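Local coordinates for protein 2-pyrone-4,6-dicarboxylic acid hydrolase, putative (PDB 2FFI) that is a putative TIM-barrel hydrolase of the amidohydrolase family that probably opens the lactone ring of 2-pyrone-4,6-dicarboxylate, at residues A[59-64]-A[86-91]. Residues are numbered along the deposited sequence; the frame is centred on the assembly and turned at random.
Sequences LVQPSF and VVMLER
Val60 and Val86 sit next to each other on two roughly parallel backbones, and a single beta bridge joins them, their CA atoms 4.7 Å apart. Its backbone bonds lie on the two sides of Val60: Gln61 N donates to Val86 O at 2.9 Å, with an N-H...O angle of 131° and the donor tilted out of the carbonyl plane, while a weak bond runs from Val86 N back to Leu59 O, whose position is less certain. Between them Val60 CA directs a C-H...O contact to Val86 O at 3.5 Å.

The two valine side chains run abreast in a common direction; Val86 CG2 meets both methyls of Val60, at 3.4 Å from CG1 and 3.5 Å from CG2. Arg110 of strand 108-110 and Glu141 of strand 139-142 border this pair. The aliphatic part of Gln61 and the side chain of selenomethionine Met88 cross nearly at right angles, Gln61 CG lying 3.9 Å from Met88 CG. With CG anti to the backbone N (chi1 171°) and a bend at chi2, Gln61 presents its methylenes to Met88 and carries its amide away, where NE2 donates to the carbonyls of Gly66 and Asp68.

Helix 70-78 connects the two segments, consistent with a beta-alpha-beta crossover of the TIM barrel. Away from the bridge, Val60 bonds through its backbone to Ala19, and Val87 to Gly108 and Arg110. With one sound backbone bond and the C-H...O contact converging on Val86 O, the pairing probably continues the barrel wall, buried valines packed beside it.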
# COMPACT_ATOMS: atom_id res chain seq x y z
N LEU A 59 -3.90 -4.57 -6.21
CA LEU A 59 -3.68 -3.49 -7.16
C LEU A 59 -4.03 -2.17 -6.50
O LEU A 59 -5.16 -1.95 -6.10
CB LEU A 59 -4.56 -3.67 -8.41
CG LEU A 59 -4.37 -4.94 -9.25
CD1 LEU A 59 -5.33 -4.94 -10.43
CD2 LEU A 59 -2.92 -5.02 -9.73
N VAL A 60 -3.07 -1.28 -6.37
CA VAL A 60 -3.40 -0.00 -5.78
C VAL A 60 -3.53 0.98 -6.93
O VAL A 60 -2.83 0.86 -7.94
CB VAL A 60 -2.33 0.46 -4.78
CG1 VAL A 60 -2.58 1.88 -4.37
CG2 VAL A 60 -2.34 -0.45 -3.55
N GLN A 61 -4.44 1.92 -6.78
CA GLN A 61 -4.64 2.92 -7.82
C GLN A 61 -3.37 3.77 -7.96
O GLN A 61 -2.84 4.27 -6.96
CB GLN A 61 -5.84 3.82 -7.46
CG GLN A 61 -6.01 5.03 -8.36
CD GLN A 61 -6.41 4.65 -9.77
OE1 GLN A 61 -6.12 3.55 -10.24
NE2 GLN A 61 -7.06 5.59 -10.46
N PRO A 62 -2.85 3.91 -9.19
CA PRO A 62 -1.64 4.71 -9.39
C PRO A 62 -2.01 6.20 -9.37
O PRO A 62 -2.98 6.61 -10.00
CB PRO A 62 -1.15 4.23 -10.76
CG PRO A 62 -2.40 3.85 -11.47
CD PRO A 62 -3.26 3.20 -10.42
N SER A 63 -1.25 7.01 -8.64
CA SER A 63 -1.53 8.45 -8.53
C SER A 63 -1.87 9.18 -9.82
O SER A 63 -2.87 9.90 -9.88
CB SER A 63 -0.37 9.19 -7.88
OG SER A 63 -0.17 8.75 -6.55
N PHE A 64 -1.06 9.01 -10.86
CA PHE A 64 -1.31 9.72 -12.12
C PHE A 64 -2.64 9.43 -12.81
O PHE A 64 -2.90 9.96 -13.88
CB PHE A 64 -0.15 9.47 -13.09
CG PHE A 64 -0.10 8.06 -13.61
CD1 PHE A 64 -0.86 7.69 -14.71
CD2 PHE A 64 0.72 7.12 -13.02
CE1 PHE A 64 -0.80 6.40 -15.21
CE2 PHE A 64 0.78 5.82 -13.51
CZ PHE A 64 0.02 5.46 -14.61
N VAL A 86 -6.83 -1.47 -4.12
CA VAL A 86 -7.43 -0.31 -3.47
C VAL A 86 -7.58 0.80 -4.50
O VAL A 86 -6.81 0.87 -5.46
CB VAL A 86 -6.54 0.19 -2.31
CG1 VAL A 86 -5.98 -0.99 -1.54
CG2 VAL A 86 -5.44 1.06 -2.83
N VAL A 87 -8.58 1.66 -4.32
CA VAL A 87 -8.82 2.76 -5.26
C VAL A 87 -8.71 4.17 -4.65
O VAL A 87 -8.40 4.33 -3.47
CB VAL A 87 -10.23 2.63 -5.92
CG1 VAL A 87 -10.34 1.33 -6.70
CG2 VAL A 87 -11.32 2.70 -4.86
N MSE A 88 -8.94 5.18 -5.49
CA MSE A 88 -8.93 6.57 -5.05
C MSE A 88 -10.30 7.14 -5.43
O MSE A 88 -10.72 7.08 -6.58
CB MSE A 88 -7.79 7.36 -5.71
CG MSE A 88 -6.42 7.07 -5.08
SE MSE A 88 -4.94 8.20 -5.69
CE MSE A 88 -5.33 9.78 -4.60
N LEU A 89 -11.01 7.66 -4.44
CA LEU A 89 -12.35 8.18 -4.67
C LEU A 89 -12.46 9.70 -4.60
O LEU A 89 -11.73 10.36 -3.87
CB LEU A 89 -13.31 7.58 -3.65
CG LEU A 89 -13.33 6.05 -3.60
CD1 LEU A 89 -14.08 5.61 -2.35
CD2 LEU A 89 -13.98 5.50 -4.86
N GLU A 90 -13.39 10.24 -5.37
CA GLU A 90 -13.60 11.68 -5.40
C GLU A 90 -14.20 12.09 -4.05
O GLU A 90 -14.73 11.25 -3.33
CB GLU A 90 -14.54 12.06 -6.54
CG GLU A 90 -14.24 13.42 -7.21
CD GLU A 90 -13.34 13.30 -8.42
OE1 GLU A 90 -12.11 13.53 -8.30
OE2 GLU A 90 -13.85 12.97 -9.51
N ARG A 91 -14.10 13.37 -3.71
CA ARG A 91 -14.61 13.88 -2.44
C ARG A 91 -15.93 13.24 -2.02
O ARG A 91 -15.95 12.46 -1.08
CB ARG A 91 -14.78 15.40 -2.51
CG ARG A 91 -14.93 16.07 -1.15
CD ARG A 91 -13.57 16.38 -0.52
NE ARG A 91 -13.00 17.63 -1.03
CZ ARG A 91 -11.85 18.17 -0.63
NH1 ARG A 91 -11.12 17.57 0.30
NH2 ARG A 91 -11.42 19.31 -1.16